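Side-chain contacts in BH2602 protein (Bacillus halodurans, PDB 3NWZ), which probably hydrolyses acyl-CoA thioesters as a hot-dog-fold thioesterase and has been seen with CoA bound: residues V66-G71 with A87-T92; A130-V133 with R139-V142. One frame throughout, in Å; residues are numbered along the deposited sequence.

Contact 1: residues V66-G71 with A87-T92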
loop_
_atom_site.group_PDB
_atom_site.type_symbol
_atom_site.label_atom_id
_atom_site.label_comp_id
_atom_site.label_asym_id
_atom_site.label_seq_id
_atom_site.Cartn_x
_atom_site.Cartn_y
_atom_site.Cartn_z
ATOM N N VAL A 66 10.577 14.705 -10.724
ATOM C CA VAL A 66 11.888 14.075 -10.716
ATOM C C VAL A 66 11.989 13.172 -11.932
ATOM O O VAL A 66 11.218 12.218 -12.060
ATOM C CB VAL A 66 12.125 13.151 -9.492
ATOM C CG1 VAL A 66 13.535 12.614 -9.555
ATOM C CG2 VAL A 66 11.907 13.872 -8.195
ATOM N N ARG A 67 12.919 13.476 -12.831
ATOM C CA ARG A 67 13.110 12.609 -13.983
ATOM C C ARG A 67 14.432 11.853 -13.838
ATOM O O ARG A 67 15.380 12.319 -13.201
ATOM C CB ARG A 67 13.032 13.389 -15.309
ATOM C CG ARG A 67 14.138 14.366 -15.607
ATOM C CD ARG A 67 13.714 15.264 -16.761
ATOM N NE ARG A 67 12.626 16.157 -16.360
ATOM C CZ ARG A 67 12.783 17.238 -15.598
ATOM N NH1 ARG A 67 13.987 17.580 -15.151
ATOM N NH2 ARG A 67 11.731 17.977 -15.275
ATOM N N LEU A 68 14.472 10.666 -14.414
ATOM C CA LEU A 68 15.637 9.811 -14.332
ATOM C C LEU A 68 15.929 9.190 -15.673
ATOM O O LEU A 68 15.075 8.542 -16.258
ATOM C CB LEU A 68 15.370 8.722 -13.299
ATOM C CG LEU A 68 16.320 7.552 -13.083
ATOM C CD1 LEU A 68 16.248 7.134 -11.619
ATOM C CD2 LEU A 68 15.935 6.400 -13.987
ATOM N N PRO A 69 17.143 9.402 -16.186
ATOM C CA PRO A 69 17.554 8.851 -17.474
ATOM C C PRO A 69 17.490 7.331 -17.412
ATOM O O PRO A 69 17.867 6.736 -16.389
ATOM C CB PRO A 69 19.000 9.336 -17.616
ATOM C CG PRO A 69 19.040 10.597 -16.839
ATOM C CD PRO A 69 18.196 10.270 -15.626
ATOM N N ILE A 70 17.011 6.700 -18.483
ATOM C CA ILE A 70 16.976 5.243 -18.517
ATOM C C ILE A 70 18.211 4.716 -19.261
ATOM O O ILE A 70 18.478 5.082 -20.410
ATOM C CB ILE A 70 15.715 4.680 -19.214
ATOM C CG1 ILE A 70 14.453 5.171 -18.491
ATOM C CG2 ILE A 70 15.782 3.101 -19.214
ATOM C CD1 ILE A 70 13.166 4.663 -19.092
ATOM N N GLY A 71 18.968 3.865 -18.580
ATOM C CA GLY A 71 20.156 3.284 -19.166
ATOM C C GLY A 71 20.294 1.874 -18.633
ATOM O O GLY A 71 19.534 1.464 -17.737
ATOM N N ALA A 87 10.262 2.629 -7.653
ATOM C CA ALA A 87 9.813 2.937 -6.292
ATOM C C ALA A 87 10.652 4.035 -5.700
ATOM O O ALA A 87 10.145 5.048 -5.227
ATOM C CB ALA A 87 9.912 1.712 -5.441
ATOM N N THR A 88 11.957 3.837 -5.734
ATOM C CA THR A 88 12.890 4.812 -5.191
ATOM C C THR A 88 12.728 6.200 -5.796
ATOM O O THR A 88 13.025 7.192 -5.146
ATOM C CB THR A 88 14.327 4.306 -5.384
ATOM O OG1 THR A 88 14.485 3.106 -4.617
ATOM C CG2 THR A 88 15.333 5.328 -4.919
ATOM N N LEU A 89 12.266 6.261 -7.040
ATOM C CA LEU A 89 12.045 7.541 -7.738
ATOM C C LEU A 89 10.807 8.217 -7.182
ATOM O O LEU A 89 10.858 9.374 -6.784
ATOM C CB LEU A 89 11.846 7.319 -9.243
ATOM C CG LEU A 89 11.716 8.552 -10.138
ATOM C CD1 LEU A 89 13.009 9.365 -10.099
ATOM C CD2 LEU A 89 11.426 8.087 -11.564
ATOM N N LEU A 90 9.698 7.482 -7.151
ATOM C CA LEU A 90 8.448 8.021 -6.623
ATOM C C LEU A 90 8.727 8.561 -5.232
ATOM O O LEU A 90 8.369 9.687 -4.908
ATOM C CB LEU A 90 7.378 6.921 -6.551
ATOM C CG LEU A 90 6.088 7.148 -7.344
ATOM C CD1 LEU A 90 5.131 6.021 -7.067
ATOM C CD2 LEU A 90 5.456 8.485 -6.952
ATOM N N ASP A 91 9.383 7.739 -4.412
ATOM C CA ASP A 91 9.745 8.112 -3.045
ATOM C C ASP A 91 10.548 9.421 -3.053
ATOM O O ASP A 91 10.301 10.330 -2.261
ATOM C CB ASP A 91 10.585 6.984 -2.421
ATOM C CG ASP A 91 11.100 7.328 -1.025
ATOM O OD1 ASP A 91 10.274 7.520 -0.104
ATOM O OD2 ASP A 91 12.336 7.401 -0.851
ATOM N N THR A 92 11.505 9.514 -3.964
ATOM C CA THR A 92 12.340 10.701 -4.052
ATOM C C THR A 92 11.492 11.924 -4.383
ATOM O O THR A 92 11.639 12.978 -3.763
ATOM C CB THR A 92 13.450 10.510 -5.101
ATOM O OG1 THR A 92 14.203 9.338 -4.777
ATOM C CG2 THR A 92 14.398 11.648 -5.071
#
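Val66 and Leu89 form the heart of this contact between strand 64-69 and helix 83-100, a worked example of how the hot-dog fold seats its long helix on its sheet. The two short segments run nearly antiparallel, at 151°, with axes approaching to 8.8 Å. What joins them is chiefly apolar packing of side chains. Val66 and Leu89 lie alongside and head opposite ways, with Val66 CG1 3.3 Å from Leu89 CD1. Leu89 has CG anti to its backbone N (chi1 -175°), which sends the branched end out from the helix to the strand. There Leu89 CD1 also meets Leu68 at its CB, 4.0 Å away. A looser, van der Waals approach comes from the next helical turn, where Val66 CG2 lies 4.3 Å from the backbone carbonyl carbon, Thr92 C.

Beyond the pair, Leu89 also rests on Leu126 and Ala128 of strand 125-135, while Val66 touches Ser56 on the other neighbouring strand. On the helix, Thr88, Asp91 and Thr92 pack against a second subunit. Replacing Leu89 with an alanine would probably open a gap beside Val66 and Leu68 and cost the helix its main hold on this strand. The contact is carried chiefly by aliphatic carbons, and no directional bond is made between the segments, so the helix is held to the strand by shape and burial, in the interior of the chain.

Contact 2: residues A130-V133 with R139-V142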
loop_
_atom_site.group_PDB
_atom_site.type_symbol
_atom_site.label_atom_id
_atom_site.label_comp_id
_atom_site.label_asym_id
_atom_site.label_seq_id
_atom_site.Cartn_x
_atom_site.Cartn_y
_atom_site.Cartn_z
ATOM N N ALA A 130 4.742 14.092 -8.050
ATOM C CA ALA A 130 4.091 13.985 -6.752
ATOM C C ALA A 130 3.291 15.229 -6.354
ATOM O O ALA A 130 3.643 16.347 -6.734
ATOM C CB ALA A 130 5.179 13.680 -5.661
ATOM N N SER A 131 2.229 15.014 -5.569
ATOM C CA SER A 131 1.378 16.098 -5.051
ATOM C C SER A 131 0.865 15.810 -3.623
ATOM O O SER A 131 0.498 14.691 -3.285
ATOM C CB SER A 131 0.178 16.377 -5.987
ATOM O OG SER A 131 -0.812 15.370 -5.937
ATOM N N ILE A 132 0.857 16.832 -2.780
ATOM C CA ILE A 132 0.383 16.671 -1.420
ATOM C C ILE A 132 -1.124 16.380 -1.416
ATOM O O ILE A 132 -1.908 17.006 -2.161
ATOM C CB ILE A 132 0.659 17.926 -0.597
ATOM C CG1 ILE A 132 2.163 18.199 -0.567
ATOM C CG2 ILE A 132 0.100 17.756 0.809
ATOM C CD1 ILE A 132 2.542 19.351 0.300
ATOM N N VAL A 133 -1.523 15.417 -0.583
ATOM C CA VAL A 133 -2.912 15.011 -0.499
ATOM C C VAL A 133 -3.455 15.506 0.813
ATOM O O VAL A 133 -4.654 15.704 0.977
ATOM C CB VAL A 133 -3.016 13.476 -0.556
ATOM C CG1 VAL A 133 -4.480 13.041 -0.439
ATOM C CG2 VAL A 133 -2.372 12.968 -1.860
ATOM N N ARG A 139 1.810 13.981 10.257
ATOM C CA ARG A 139 2.289 13.223 9.120
ATOM C C ARG A 139 1.793 13.919 7.870
ATOM O O ARG A 139 0.783 14.641 7.911
ATOM C CB ARG A 139 1.722 11.804 9.169
ATOM C CG ARG A 139 0.329 11.660 8.559
ATOM C CD ARG A 139 -0.083 10.197 8.554
ATOM N NE ARG A 139 -1.121 9.869 7.578
ATOM C CZ ARG A 139 -2.425 9.926 7.818
ATOM N NH1 ARG A 139 -2.874 10.306 9.004
ATOM N NH2 ARG A 139 -3.281 9.578 6.871
ATOM N N ILE A 140 2.498 13.698 6.763
ATOM C CA ILE A 140 2.114 14.303 5.495
ATOM C C ILE A 140 1.857 13.224 4.479
ATOM O O ILE A 140 2.742 12.450 4.153
ATOM C CB ILE A 140 3.201 15.261 4.942
ATOM C CG1 ILE A 140 3.241 16.552 5.762
ATOM C CG2 ILE A 140 2.900 15.607 3.494
ATOM C CD1 ILE A 140 4.333 17.493 5.340
ATOM N N VAL A 141 0.618 13.183 3.995
ATOM C CA VAL A 141 0.193 12.217 3.006
ATOM C C VAL A 141 0.367 12.869 1.641
ATOM O O VAL A 141 -0.107 13.984 1.411
ATOM C CB VAL A 141 -1.267 11.850 3.246
ATOM C CG1 VAL A 141 -1.768 10.896 2.161
ATOM C CG2 VAL A 141 -1.399 11.226 4.640
ATOM N N VAL A 142 1.067 12.166 0.753
ATOM C CA VAL A 142 1.350 12.648 -0.584
ATOM C C VAL A 142 1.009 11.538 -1.571
ATOM O O VAL A 142 0.826 10.395 -1.175
ATOM C CB VAL A 142 2.849 13.042 -0.726
ATOM C CG1 VAL A 142 3.736 11.903 -0.237
ATOM C CG2 VAL A 142 3.183 13.364 -2.187
#
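Ile132 and Val142 face each other as a non-hydrogen-bonded antiparallel pair, CA to CA 4.2 Å, where segments 130-132 and 139-142 of the hairpin strands run at 133° to one another and the chain turns a corner at Val133. One residue on, the strands are tied by a backbone bond from Val133 N to Val141 O, 2.8 Å long with 160° at the hydrogen.

Side chains fill in around this tie. Val142 points its CG2 methyl back across the pair, 4.0 Å from Ala130 CB; anti to the backbone N, this CG2 is thereby laid over the face of the Ser131 carbonyl, 3.2 Å from Ser131 O. Ile132 uses its CG2 branch, which comes within 3.8 Å of Val141 O and more loosely, at 4.4 Å, of Ile140 CG2. On Val133, CB stands 3.9 Å from Val141 CG1, while CG2 reaches the backbone of Val142.

Ala130, Ile132, Ile140 and Val142 turn to helix 83-100, with Met94 under Ala130 and Val142 and Met97 under Ile132, while Val133 at the corner and Val141 meet Met156 and His116 of a third subunit. At the start of the second strand, Arg139, a CoA-binding residue, pairs with Glu112 of a fourth subunit. The bond from Val133 to Val141 is one of several along the hairpin, together with the backbone bonds of Ser131 with Glu143 and of Val141 with His134; these bonds jointly set the strand alignment, and the branched side chains pack around them.

Contacts 1 and 2 illustrate two depths of one hot-dog fold. Their centres lie 18 Å apart and their nearest atoms about 5 Å, without touching, yet helix 83-100 and strand 125-135 unite them. Leu89 of contact 1 packs on Leu126 and Ala128 of that strand, and Ala130 of contact 2 follows two residues later; further along the helix, Met94 and Met97 meet contact 2. The helix-on-sheet packing is central and away from the CoA site. The hairpin supplies residues seen to bind CoA, although none is bound to this chain in the model: Arg139 belongs to contact 2, His134, Lys137 and Gln138 lie between its segments, and Val141's side chain is about 4 Å from His134's.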